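Local coordinates for protein ZYG-9 (Caenorhabditis elegans, PDB 2OF3) that organizes microtubules and spindle poles during mitosis and meiosis in one-cell stage embryos, as a TOG-domain member of the XMAP215 family, at residues Leu4-Glu9 with Leu82-Leu87; Lys106-Cys111 with Thr150-Ile155; Gly164-Thr169 with Leu203-Val208; Leu189-Tyr194 with Ile228-Ala233. One frame throughout, in Å; residues are numbered along the deposited sequence.

Contact 1: residues Leu4-Glu9 with Leu82-Leu87; sequences LLSDNE and LSNSDL
Leu-5 lays its branch against the amide end of Asn-84, with CG 3.5 Å from ND2, the two side chains arriving from opposite directions. With its CG anti to the carbonyl carbon (chi1 -65°), Asn-84 reaches across to the irregular segment 4-9, where its ND2 donates to Ser-6 OG at 3.1 Å. This bond is fairly straight (160° at the hydrogen) and runs nearly in the amide plane; ND2 also bonds Ser-80 O, and Ser-6 OG also meets Gln-46. Asparagine suits the break between helices 78-83 and 85-95, since its short amide serves both the preceding helix and the N-terminal segment. Shortening Asn-84 to an alanine is likely to deprive Ser-6 OG and Ser-80 O of their amide donor and to open a gap beside Leu-5. One residue earlier, Ser-83 OG lies 3.0 Å from Asn-8 O, although its single proton may go instead to Arg-79 O. Water 1 joins the two backbones more clearly, donating to Asn-8 O and to Ser-83 O, each at 2.7 Å. Between these segments the join is thus mainly polar, with one clear direct side-chain bond and bridging water, while Leu-5 adds apolar packing, also against helix 60-76.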
loop_
_atom_site.group_PDB
_atom_site.type_symbol
_atom_site.label_atom_id
_atom_site.label_comp_id
_atom_site.label_asym_id
_atom_site.label_seq_id
_atom_site.Cartn_x
_atom_site.Cartn_y
_atom_site.Cartn_z
ATOM N N LEU A 4 -15.391 -18.115 -14.157
ATOM C CA LEU A 4 -14.110 -17.734 -14.685
ATOM C C LEU A 4 -12.948 -17.861 -13.645
ATOM O O LEU A 4 -11.786 -18.127 -13.997
ATOM C CB LEU A 4 -14.246 -16.318 -15.162
ATOM C CG LEU A 4 -13.075 -15.749 -15.932
ATOM C CD1 LEU A 4 -12.911 -16.522 -17.258
ATOM C CD2 LEU A 4 -13.372 -14.289 -16.154
ATOM N N LEU A 5 -13.289 -17.687 -12.364
ATOM C CA LEU A 5 -12.329 -17.630 -11.268
ATOM C C LEU A 5 -12.977 -18.316 -10.118
ATOM O O LEU A 5 -14.151 -18.100 -9.882
ATOM C CB LEU A 5 -11.987 -16.175 -10.934
ATOM C CG LEU A 5 -10.904 -15.977 -9.871
ATOM C CD1 LEU A 5 -9.521 -16.563 -10.367
ATOM C CD2 LEU A 5 -10.841 -14.461 -9.572
ATOM N N SER A 6 -12.253 -19.207 -9.440
ATOM C CA SER A 6 -12.792 -20.023 -8.366
ATOM C C SER A 6 -13.397 -19.262 -7.164
ATOM O O SER A 6 -13.083 -18.101 -6.897
ATOM C CB SER A 6 -11.689 -20.949 -7.823
ATOM O OG SER A 6 -10.719 -20.161 -7.124
ATOM N N ASP A 7 -14.234 -19.959 -6.410
ATOM C CA ASP A 7 -14.739 -19.459 -5.159
ATOM C C ASP A 7 -14.535 -20.671 -4.252
ATOM O O ASP A 7 -15.367 -21.583 -4.231
ATOM C CB ASP A 7 -16.220 -19.091 -5.352
ATOM C CG ASP A 7 -17.005 -18.983 -4.038
ATOM O OD1 ASP A 7 -16.379 -18.860 -2.947
ATOM O OD2 ASP A 7 -18.270 -19.019 -4.099
ATOM N N ASN A 8 -13.418 -20.727 -3.547
ATOM C CA ASN A 8 -13.119 -21.816 -2.622
ATOM C C ASN A 8 -12.317 -21.224 -1.462
ATOM O O ASN A 8 -12.110 -20.003 -1.372
ATOM C CB ASN A 8 -12.345 -22.969 -3.362
ATOM C CG ASN A 8 -11.036 -22.489 -4.004
ATOM O OD1 ASN A 8 -10.404 -21.563 -3.499
ATOM N ND2 ASN A 8 -10.641 -23.088 -5.136
ATOM N N GLU A 9 -11.802 -22.064 -0.588
ATOM C CA GLU A 9 -11.008 -21.574 0.527
ATOM C C GLU A 9 -9.532 -21.911 0.380
ATOM O O GLU A 9 -8.825 -22.107 1.381
ATOM C CB GLU A 9 -11.541 -22.208 1.795
ATOM C CG GLU A 9 -12.863 -21.617 2.181
ATOM C CD GLU A 9 -13.397 -22.218 3.441
ATOM O OE1 GLU A 9 -12.645 -22.301 4.456
ATOM O OE2 GLU A 9 -14.594 -22.610 3.413
ATOM N N LEU A 82 -12.737 -12.247 -3.778
ATOM C CA LEU A 82 -12.327 -12.458 -2.388
ATOM C C LEU A 82 -11.479 -13.730 -2.175
ATOM O O LEU A 82 -10.424 -13.671 -1.493
ATOM C CB LEU A 82 -13.549 -12.572 -1.459
ATOM C CG LEU A 82 -14.064 -11.223 -1.043
ATOM C CD1 LEU A 82 -15.421 -11.502 -0.438
ATOM C CD2 LEU A 82 -13.089 -10.481 -0.009
ATOM N N SER A 83 -11.942 -14.858 -2.740
ATOM C CA SER A 83 -11.270 -16.156 -2.579
ATOM C C SER A 83 -9.838 -16.088 -3.096
ATOM O O SER A 83 -8.966 -16.781 -2.587
ATOM C CB SER A 83 -11.975 -17.237 -3.395
ATOM O OG SER A 83 -13.226 -17.565 -2.820
ATOM N N ASN A 84 -9.620 -15.251 -4.102
ATOM C CA ASN A 84 -8.345 -15.153 -4.822
ATOM C C ASN A 84 -7.658 -13.813 -4.671
ATOM O O ASN A 84 -6.754 -13.501 -5.432
ATOM C CB ASN A 84 -8.563 -15.530 -6.317
ATOM C CG ASN A 84 -8.968 -16.939 -6.453
ATOM O OD1 ASN A 84 -8.154 -17.864 -6.243
ATOM N ND2 ASN A 84 -10.246 -17.160 -6.694
ATOM N N SER A 85 -8.062 -13.046 -3.661
ATOM C CA SER A 85 -7.580 -11.680 -3.467
ATOM C C SER A 85 -6.075 -11.623 -3.367
ATOM O O SER A 85 -5.439 -10.727 -3.961
ATOM C CB SER A 85 -8.179 -11.028 -2.224
ATOM O OG SER A 85 -7.694 -11.618 -0.988
ATOM N N ASP A 86 -5.485 -12.564 -2.648
ATOM C CA ASP A 86 -4.040 -12.584 -2.490
ATOM C C ASP A 86 -3.320 -12.738 -3.842
ATOM O O ASP A 86 -2.318 -12.078 -4.085
ATOM C CB ASP A 86 -3.634 -13.671 -1.459
ATOM C CG ASP A 86 -4.032 -15.103 -1.885
ATOM O OD1 ASP A 86 -5.230 -15.320 -2.221
ATOM O OD2 ASP A 86 -3.157 -16.046 -1.872
ATOM N N LEU A 87 -3.836 -13.564 -4.730
ATOM C CA LEU A 87 -3.173 -13.829 -6.027
ATOM C C LEU A 87 -3.430 -12.715 -6.990
ATOM O O LEU A 87 -2.555 -12.380 -7.792
ATOM C CB LEU A 87 -3.677 -15.152 -6.627
ATOM C CG LEU A 87 -3.475 -16.403 -5.726
ATOM C CD1 LEU A 87 -4.149 -17.671 -6.360
ATOM C CD2 LEU A 87 -1.982 -16.650 -5.499
HETATM O O HOH W 1 -9.739 -18.709 -0.930
HETATM O O HOH W 2 -8.355 -19.677 -4.191
#

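Contact 2: residues Lys106-Cys111 with Thr150-Ile155; sequences KVLELC and TSVRDI
Ile-155 pushes its CD1 methyl into the angle between Leu-108 and Cys-111, one turn apart on the facing helix. That methyl lies 3.5 Å from Leu-108 O. It is also 3.8 Å from Leu-108 CD2 and touches Cys-111 CB, so a single carbon meets backbone and two side chains at once. CG1 of Ile-155 stands anti to the carbonyl carbon (chi1 -65°), which carries CD1 across to the other helix, and the isoleucine meets Leu-108 at about a right angle. The leucine spreads its fork in return: CD1 rests 3.9 Å from Val-152 CG2 and also reaches Ser-151 CB, 4.2 Å away. Branched aliphatic chains suit these places because they fill the space between helices without needing polar partners, while the short side chains of Cys-111 and Ser-151 present their CB atoms to the longer chains.

Segments 106-111 and 150-155 run nearly parallel, their axes 16° apart in direction and 9.9 Å apart at closest approach. Such side-by-side helices are what the HEAT-repeat array of a TOG domain is built from. Behind the first shell, helix 127-139, which lies between the two in the chain, backs the join: its Leu-137 touches Leu-108, Val-152 and Ile-155, and its Phe-133 touches Cys-111. Phe-96 flanks Leu-108, and Cys-92 of helix 85-95 packs on Cys-111. On the other helix, Val-152 is flanked by Lys-140 and Thr-141.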
loop_
_atom_site.group_PDB
_atom_site.type_symbol
_atom_site.label_atom_id
_atom_site.label_comp_id
_atom_site.label_asym_id
_atom_site.label_seq_id
_atom_site.Cartn_x
_atom_site.Cartn_y
_atom_site.Cartn_z
ATOM N N LYS A 106 -6.652 0.930 -14.794
ATOM C CA LYS A 106 -7.540 -0.222 -14.613
ATOM C C LYS A 106 -7.042 -1.182 -13.535
ATOM O O LYS A 106 -7.843 -1.878 -12.918
ATOM C CB LYS A 106 -7.669 -1.065 -15.895
ATOM C CG LYS A 106 -8.387 -0.375 -17.089
ATOM C CD LYS A 106 -9.822 -0.036 -16.724
ATOM C CE LYS A 106 -10.400 1.014 -17.684
ATOM N NZ LYS A 106 -11.869 0.815 -17.667
ATOM N N VAL A 107 -5.725 -1.296 -13.387
ATOM C CA VAL A 107 -5.161 -2.089 -12.274
ATOM C C VAL A 107 -5.623 -1.495 -10.961
ATOM O O VAL A 107 -6.096 -2.208 -10.098
ATOM C CB VAL A 107 -3.629 -2.153 -12.322
ATOM C CG1 VAL A 107 -3.084 -2.713 -11.004
ATOM C CG2 VAL A 107 -3.149 -2.988 -13.545
ATOM N N LEU A 108 -5.557 -0.164 -10.822
ATOM C CA LEU A 108 -5.923 0.451 -9.547
ATOM C C LEU A 108 -7.390 0.327 -9.262
ATOM O O LEU A 108 -7.793 0.221 -8.112
ATOM C CB LEU A 108 -5.452 1.912 -9.478
ATOM C CG LEU A 108 -3.919 1.996 -9.556
ATOM C CD1 LEU A 108 -3.629 3.471 -9.687
ATOM C CD2 LEU A 108 -3.258 1.456 -8.265
ATOM N N GLU A 109 -8.207 0.308 -10.317
ATOM C CA GLU A 109 -9.641 0.087 -10.166
ATOM C C GLU A 109 -9.894 -1.301 -9.660
ATOM O O GLU A 109 -10.732 -1.485 -8.765
ATOM C CB GLU A 109 -10.305 0.283 -11.515
ATOM C CG GLU A 109 -11.719 -0.066 -11.600
ATOM C CD GLU A 109 -12.236 0.104 -13.045
ATOM O OE1 GLU A 109 -11.558 0.755 -13.883
ATOM O OE2 GLU A 109 -13.332 -0.405 -13.322
ATOM N N LEU A 110 -9.176 -2.287 -10.201
ATOM C CA LEU A 110 -9.269 -3.654 -9.632
ATOM C C LEU A 110 -8.811 -3.716 -8.168
ATOM O O LEU A 110 -9.486 -4.346 -7.347
ATOM C CB LEU A 110 -8.533 -4.721 -10.473
ATOM C CG LEU A 110 -8.676 -6.166 -9.978
ATOM C CD1 LEU A 110 -10.175 -6.606 -9.894
ATOM C CD2 LEU A 110 -7.897 -7.114 -10.877
ATOM N N CYS A 111 -7.693 -3.067 -7.836
ATOM C CA CYS A 111 -7.170 -3.081 -6.465
ATOM C C CYS A 111 -8.213 -2.487 -5.528
ATOM O O CYS A 111 -8.463 -3.028 -4.461
ATOM C CB CYS A 111 -5.860 -2.267 -6.341
ATOM S SG CYS A 111 -4.474 -3.034 -7.195
ATOM N N THR A 150 -3.931 10.289 -6.322
ATOM C CA THR A 150 -5.190 10.273 -5.621
ATOM C C THR A 150 -5.839 8.888 -5.548
ATOM O O THR A 150 -6.422 8.498 -4.532
ATOM C CB THR A 150 -6.155 11.289 -6.291
ATOM O OG1 THR A 150 -5.595 12.586 -6.071
ATOM C CG2 THR A 150 -7.557 11.222 -5.678
ATOM N N SER A 151 -5.767 8.162 -6.646
ATOM C CA SER A 151 -6.382 6.838 -6.764
ATOM C C SER A 151 -5.655 5.871 -5.848
ATOM O O SER A 151 -6.281 5.003 -5.225
ATOM C CB SER A 151 -6.273 6.328 -8.215
ATOM O OG SER A 151 -7.243 6.985 -9.033
ATOM N N VAL A 152 -4.336 6.043 -5.783
ATOM C CA VAL A 152 -3.475 5.230 -4.909
ATOM C C VAL A 152 -3.821 5.536 -3.456
ATOM O O VAL A 152 -4.002 4.594 -2.684
ATOM C CB VAL A 152 -2.018 5.469 -5.194
ATOM C CG1 VAL A 152 -1.140 4.802 -4.107
ATOM C CG2 VAL A 152 -1.681 4.976 -6.664
ATOM N N ARG A 153 -4.011 6.806 -3.091
ATOM C CA ARG A 153 -4.309 7.120 -1.708
ATOM C C ARG A 153 -5.644 6.625 -1.308
ATOM O O ARG A 153 -5.813 6.229 -0.149
ATOM C CB ARG A 153 -4.216 8.618 -1.386
ATOM C CG ARG A 153 -4.890 9.033 -0.059
ATOM C CD ARG A 153 -4.242 8.396 1.272
ATOM N NE ARG A 153 -3.429 9.460 1.790
ATOM C CZ ARG A 153 -3.697 10.368 2.742
ATOM N NH1 ARG A 153 -4.719 10.363 3.620
ATOM N NH2 ARG A 153 -2.773 11.268 2.855
ATOM N N ASP A 154 -6.614 6.625 -2.220
ATOM C CA ASP A 154 -7.951 6.058 -1.904
ATOM C C ASP A 154 -7.857 4.575 -1.574
ATOM O O ASP A 154 -8.570 4.099 -0.672
ATOM C CB ASP A 154 -8.952 6.222 -3.056
ATOM C CG ASP A 154 -9.297 7.690 -3.349
ATOM O OD1 ASP A 154 -9.258 8.534 -2.394
ATOM O OD2 ASP A 154 -9.590 7.994 -4.538
ATOM N N ILE A 155 -6.995 3.840 -2.277
ATOM C CA ILE A 155 -6.768 2.398 -1.910
ATOM C C ILE A 155 -6.046 2.289 -0.558
ATOM O O ILE A 155 -6.406 1.502 0.269
ATOM C CB ILE A 155 -5.980 1.602 -3.017
ATOM C CG1 ILE A 155 -6.780 1.510 -4.306
ATOM C CG2 ILE A 155 -5.534 0.179 -2.538
ATOM C CD1 ILE A 155 -5.847 1.497 -5.515
#

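Contact 3: residues Gly164-Thr169 with Leu203-Val208; sequences GPLKMT and LKSLSV
The first turn of helix 165-174, in the HEAT-repeat array of the TOG domain, packs through Pro-165, Leu-166 and Thr-169 against the linker between helices 181-198 and 208-212 and the first residue of helix 208-212. Gly-164, at the N-cap position, has a positive phi of 92° that a side chain would tolerate poorly, and Pro-165 follows in the first turn, where its lack of an N-H costs no helical bond. Leu-203 sends CD2 to the start of this turn, 4.0 Å from Pro-165 CB. Further along, CD1 of Leu-206 sits 3.7 Å from Thr-169 CB and 3.9 Å from Leu-166 CD1, so that one methyl is shared by residues a turn apart. Leu-206 N bonds to Leu-203 O, a turn that is consistent with both leucines facing the helix. Thr-169 CG2, anti to the backbone N, continues the apolar strip to Val-208 CG2 at 4.0 Å. The hydroxyl OG1 turns back to donate to Pro-165 O at 2.6 Å. It approaches from the face opposite to Thr-169 N, tilted 33° from the carbonyl plane, and so two donors grip that oxygen. Replacing Thr-169 by an alanine is likely to leave Pro-165 O with one donor fewer and a gap beside Val-208 and Leu-206. No hydrogen bond crosses the contact, which rests mainly on methyl packing; with its proton spent inside its own helix, the buried threonine can sit beside the methyls of Leu-203 without seeking a polar partner among them.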
loop_
_atom_site.group_PDB
_atom_site.type_symbol
_atom_site.label_atom_id
_atom_site.label_comp_id
_atom_site.label_asym_id
_atom_site.label_seq_id
_atom_site.Cartn_x
_atom_site.Cartn_y
_atom_site.Cartn_z
ATOM N N GLY A 164 -5.176 -1.288 9.836
ATOM C CA GLY A 164 -4.991 -0.465 11.017
ATOM C C GLY A 164 -3.671 0.280 10.987
ATOM O O GLY A 164 -2.680 -0.216 10.437
ATOM N N PRO A 165 -3.637 1.492 11.577
ATOM C CA PRO A 165 -2.417 2.280 11.643
ATOM C C PRO A 165 -1.190 1.626 12.217
ATOM O O PRO A 165 -0.075 1.835 11.703
ATOM C CB PRO A 165 -2.838 3.463 12.489
ATOM C CG PRO A 165 -4.195 3.699 11.989
ATOM C CD PRO A 165 -4.776 2.279 12.071
ATOM N N LEU A 166 -1.355 0.825 13.262
ATOM C CA LEU A 166 -0.190 0.197 13.856
ATOM C C LEU A 166 0.522 -0.742 12.920
ATOM O O LEU A 166 1.734 -0.795 12.921
ATOM C CB LEU A 166 -0.548 -0.494 15.197
ATOM C CG LEU A 166 0.583 -1.288 15.892
ATOM C CD1 LEU A 166 1.768 -0.382 16.326
ATOM C CD2 LEU A 166 0.031 -2.055 17.097
ATOM N N LYS A 167 -0.204 -1.520 12.134
ATOM C CA LYS A 167 0.466 -2.427 11.197
ATOM C C LYS A 167 0.819 -1.765 9.862
ATOM O O LYS A 167 1.688 -2.260 9.178
ATOM C CB LYS A 167 -0.390 -3.673 10.893
ATOM C CG LYS A 167 -0.621 -4.645 12.053
ATOM C CD LYS A 167 0.637 -5.433 12.419
ATOM C CE LYS A 167 0.355 -6.557 13.497
ATOM N NZ LYS A 167 -0.988 -7.262 13.250
ATOM N N MET A 168 0.143 -0.675 9.471
ATOM C CA MET A 168 0.486 0.067 8.252
ATOM C C MET A 168 1.745 0.920 8.384
ATOM O O MET A 168 2.534 1.029 7.446
ATOM C CB MET A 168 -0.696 0.961 7.838
ATOM C CG MET A 168 -1.929 0.215 7.153
ATOM S SD MET A 168 -1.666 -0.597 5.552
ATOM C CE MET A 168 -1.667 0.846 4.532
ATOM N N THR A 169 1.945 1.519 9.554
ATOM C CA THR A 169 2.965 2.572 9.735
ATOM C C THR A 169 4.372 2.106 9.477
ATOM O O THR A 169 5.121 2.841 8.837
ATOM C CB THR A 169 2.810 3.264 11.093
ATOM O OG1 THR A 169 1.518 3.861 11.121
ATOM C CG2 THR A 169 3.895 4.368 11.349
ATOM N N LEU A 203 0.910 4.513 18.393
ATOM C CA LEU A 203 2.047 4.287 17.510
ATOM C C LEU A 203 3.375 4.368 18.245
ATOM O O LEU A 203 4.449 4.287 17.629
ATOM C CB LEU A 203 2.009 5.280 16.330
ATOM C CG LEU A 203 0.720 5.434 15.496
ATOM C CD1 LEU A 203 0.962 6.357 14.287
ATOM C CD2 LEU A 203 0.164 4.033 15.034
ATOM N N LYS A 204 3.310 4.491 19.570
ATOM C CA LYS A 204 4.506 4.733 20.368
ATOM C C LYS A 204 5.697 3.761 20.204
ATOM O O LYS A 204 6.856 4.218 20.328
ATOM C CB LYS A 204 4.143 4.873 21.840
ATOM C CG LYS A 204 3.486 6.235 22.202
ATOM C CD LYS A 204 4.212 7.515 21.663
ATOM C CE LYS A 204 4.075 8.723 22.649
ATOM N NZ LYS A 204 2.737 8.914 23.406
ATOM N N SER A 205 5.447 2.465 19.928
ATOM C CA SER A 205 6.553 1.478 19.742
ATOM C C SER A 205 7.331 1.686 18.451
ATOM O O SER A 205 8.419 1.098 18.253
ATOM C CB SER A 205 6.030 0.030 19.757
ATOM O OG SER A 205 5.113 -0.208 18.684
ATOM N N LEU A 206 6.791 2.538 17.576
ATOM C CA LEU A 206 7.343 2.694 16.225
ATOM C C LEU A 206 8.357 3.837 16.045
ATOM O O LEU A 206 9.045 3.911 15.008
ATOM C CB LEU A 206 6.205 2.788 15.194
ATOM C CG LEU A 206 5.265 1.558 15.212
ATOM C CD1 LEU A 206 4.248 1.726 14.116
ATOM C CD2 LEU A 206 6.097 0.258 15.029
ATOM N N SER A 207 8.502 4.702 17.041
ATOM C CA SER A 207 9.527 5.745 16.922
ATOM C C SER A 207 9.232 6.658 15.684
ATOM O O SER A 207 10.134 6.984 14.908
ATOM C CB SER A 207 10.934 5.140 16.787
ATOM O OG SER A 207 11.401 4.640 18.038
ATOM N N VAL A 208 7.969 7.037 15.539
ATOM C CA VAL A 208 7.558 7.907 14.473
ATOM C C VAL A 208 8.283 9.260 14.556
ATOM O O VAL A 208 8.875 9.685 13.569
ATOM C CB VAL A 208 6.038 8.136 14.500
ATOM C CG1 VAL A 208 5.642 9.219 13.493
ATOM C CG2 VAL A 208 5.292 6.807 14.225
#

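Contact 4: residues Leu189-Tyr194 with Ile228-Ala233; sequences LVIEYY and INVLVA
Glu-192 and Asn-229 lie side by side and point the same way, their carboxylate and amide planes turned 53° apart. The glutamate has its CG anti to the backbone N (chi1 -180°) and stays extended beyond it, which carries the carboxylate alongside the neighbouring helix until OE1 is 3.5 Å from Asn-229 CB. The polar link runs through water 3, which donates to Glu-192 OE2 at 3.1 Å and to Asn-229 O at 2.8 Å. A long acidic chain suits this partly exposed border: its methylenes pack while its charged end takes up water. Ala-233, with only a methyl, lies 4.4 Å from Glu-192 CG through its CB.

The two helices run almost in parallel, 13° apart in direction with axes 8.9 Å apart at closest, as neighbouring helices do in the HEAT-repeat array of a TOG domain. On the buried side Val-230 plants its two methyls on successive residues. CG2 stands 3.9 Å from Glu-192 CB and close to that residue's backbone N, whereas CG1 meets Ile-191 CG2 at 3.9 Å, the two chains slanting across each other. Val-230 and Ile-191 suit the place because branching at CB sets methyls close to the backbone, where they meet between the helices. Val-208 of helix 208-212 touches both Ile-191 and Val-230, and Val-212 also reaches Val-230.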
loop_
_atom_site.group_PDB
_atom_site.type_symbol
_atom_site.label_atom_id
_atom_site.label_comp_id
_atom_site.label_asym_id
_atom_site.label_seq_id
_atom_site.Cartn_x
_atom_site.Cartn_y
_atom_site.Cartn_z
ATOM N N LEU A 189 2.209 12.075 4.613
ATOM C CA LEU A 189 0.809 12.571 4.687
ATOM C C LEU A 189 -0.139 11.517 5.253
ATOM O O LEU A 189 -1.056 11.851 5.982
ATOM C CB LEU A 189 0.290 13.033 3.297
ATOM C CG LEU A 189 1.000 14.288 2.761
ATOM C CD1 LEU A 189 0.493 14.559 1.380
ATOM C CD2 LEU A 189 0.834 15.548 3.669
ATOM N N VAL A 190 0.045 10.259 4.889
ATOM C CA VAL A 190 -0.754 9.181 5.507
ATOM C C VAL A 190 -0.470 9.071 7.045
ATOM O O VAL A 190 -1.410 9.040 7.864
ATOM C CB VAL A 190 -0.527 7.802 4.804
ATOM C CG1 VAL A 190 -1.429 6.720 5.482
ATOM C CG2 VAL A 190 -0.892 7.896 3.297
ATOM N N ILE A 191 0.805 9.053 7.432
ATOM C CA ILE A 191 1.161 9.105 8.849
ATOM C C ILE A 191 0.542 10.307 9.517
ATOM O O ILE A 191 -0.024 10.178 10.595
ATOM C CB ILE A 191 2.669 9.069 9.033
ATOM C CG1 ILE A 191 3.241 7.705 8.542
ATOM C CG2 ILE A 191 3.049 9.402 10.524
ATOM C CD1 ILE A 191 4.806 7.642 8.331
ATOM N N GLU A 192 0.596 11.489 8.899
ATOM C CA GLU A 192 -0.016 12.641 9.507
ATOM C C GLU A 192 -1.522 12.399 9.751
ATOM O O GLU A 192 -2.070 12.734 10.800
ATOM C CB GLU A 192 0.210 13.887 8.639
ATOM C CG GLU A 192 -0.420 15.103 9.272
ATOM C CD GLU A 192 -0.566 16.286 8.352
ATOM O OE1 GLU A 192 0.039 16.295 7.248
ATOM O OE2 GLU A 192 -1.287 17.228 8.769
ATOM N N TYR A 193 -2.205 11.802 8.792
ATOM C CA TYR A 193 -3.615 11.542 8.925
ATOM C C TYR A 193 -3.945 10.531 10.049
ATOM O O TYR A 193 -4.939 10.682 10.762
ATOM C CB TYR A 193 -4.073 11.087 7.562
ATOM C CG TYR A 193 -5.383 10.376 7.442
ATOM C CD1 TYR A 193 -6.608 11.060 7.542
ATOM C CD2 TYR A 193 -5.393 9.023 7.148
ATOM C CE1 TYR A 193 -7.842 10.356 7.383
ATOM C CE2 TYR A 193 -6.566 8.331 6.981
ATOM C CZ TYR A 193 -7.794 8.989 7.092
ATOM O OH TYR A 193 -8.943 8.205 6.879
ATOM N N TYR A 194 -3.118 9.499 10.206
ATOM C CA TYR A 194 -3.270 8.551 11.319
ATOM C C TYR A 194 -3.206 9.269 12.677
ATOM O O TYR A 194 -3.981 8.989 13.618
ATOM C CB TYR A 194 -2.159 7.509 11.253
ATOM C CG TYR A 194 -2.228 6.513 10.101
ATOM C CD1 TYR A 194 -3.374 6.361 9.313
ATOM C CD2 TYR A 194 -1.147 5.634 9.866
ATOM C CE1 TYR A 194 -3.412 5.388 8.267
ATOM C CE2 TYR A 194 -1.171 4.690 8.845
ATOM C CZ TYR A 194 -2.304 4.563 8.053
ATOM O OH TYR A 194 -2.289 3.590 7.049
ATOM N N ILE A 228 7.187 18.299 8.830
ATOM C CA ILE A 228 6.825 19.310 9.814
ATOM C C ILE A 228 5.424 19.017 10.306
ATOM O O ILE A 228 5.216 18.993 11.526
ATOM C CB ILE A 228 6.894 20.753 9.219
ATOM C CG1 ILE A 228 8.341 21.158 9.009
ATOM C CG2 ILE A 228 6.142 21.768 10.122
ATOM C CD1 ILE A 228 8.504 22.357 8.065
ATOM N N ASN A 229 4.463 18.792 9.403
ATOM C CA ASN A 229 3.100 18.558 9.874
ATOM C C ASN A 229 2.841 17.261 10.665
ATOM O O ASN A 229 1.964 17.229 11.513
ATOM C CB ASN A 229 2.087 18.727 8.729
ATOM C CG ASN A 229 1.905 20.165 8.300
ATOM O OD1 ASN A 229 1.475 20.441 7.182
ATOM N ND2 ASN A 229 2.202 21.070 9.159
ATOM N N VAL A 230 3.619 16.226 10.424
ATOM C CA VAL A 230 3.612 15.041 11.285
ATOM C C VAL A 230 4.029 15.409 12.733
ATOM O O VAL A 230 3.340 15.040 13.701
ATOM C CB VAL A 230 4.532 13.862 10.686
ATOM C CG1 VAL A 230 4.775 12.726 11.735
ATOM C CG2 VAL A 230 3.951 13.237 9.350
ATOM N N LEU A 231 5.111 16.166 12.900
ATOM C CA LEU A 231 5.618 16.520 14.229
ATOM C C LEU A 231 4.686 17.434 14.995
ATOM O O LEU A 231 4.516 17.274 16.221
ATOM C CB LEU A 231 7.009 17.144 14.112
ATOM C CG LEU A 231 8.089 16.262 13.519
ATOM C CD1 LEU A 231 9.342 17.068 13.444
ATOM C CD2 LEU A 231 8.343 14.998 14.356
ATOM N N VAL A 232 4.054 18.368 14.293
ATOM C CA VAL A 232 2.970 19.226 14.835
ATOM C C VAL A 232 1.733 18.434 15.274
ATOM O O VAL A 232 1.111 18.759 16.311
ATOM C CB VAL A 232 2.516 20.278 13.786
ATOM C CG1 VAL A 232 1.294 21.061 14.252
ATOM C CG2 VAL A 232 3.659 21.232 13.441
ATOM N N ALA A 233 1.335 17.431 14.473
ATOM C CA ALA A 233 0.212 16.545 14.825
ATOM C C ALA A 233 0.541 15.766 16.117
ATOM O O ALA A 233 -0.324 15.607 16.981
ATOM C CB ALA A 233 -0.114 15.590 13.671
HETATM O O HOH W 3 -0.536 18.535 11.458
#

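How the contacts relate
From the N terminus, contact 1 comes first, closing a mostly helical loop of 72 residues by folding the segment before helix 10-19 back onto the junction of helices 78-83 and 85-95. Contact 2 follows in series and closes a loop of 38, joining helices 101-120 and 146-163 across helix 127-139. Contacts 3 and 4, closing 33 residues each, cross: 164-169, 189-194, 203-208 and 228-233 alternate, so their loops overlap along the chain, and no contact nests within another. Tyr-194 packs on Pro-165, Met-168 and Thr-169, making contacts 3 and 4 continuous. Arg-153 bridges contact 2 to contact 4 by packing on Leu-189, Val-190 and Tyr-193. Contacts 1 and 4, with centres about 36 Å apart, lie on opposite sides of the chain's centre.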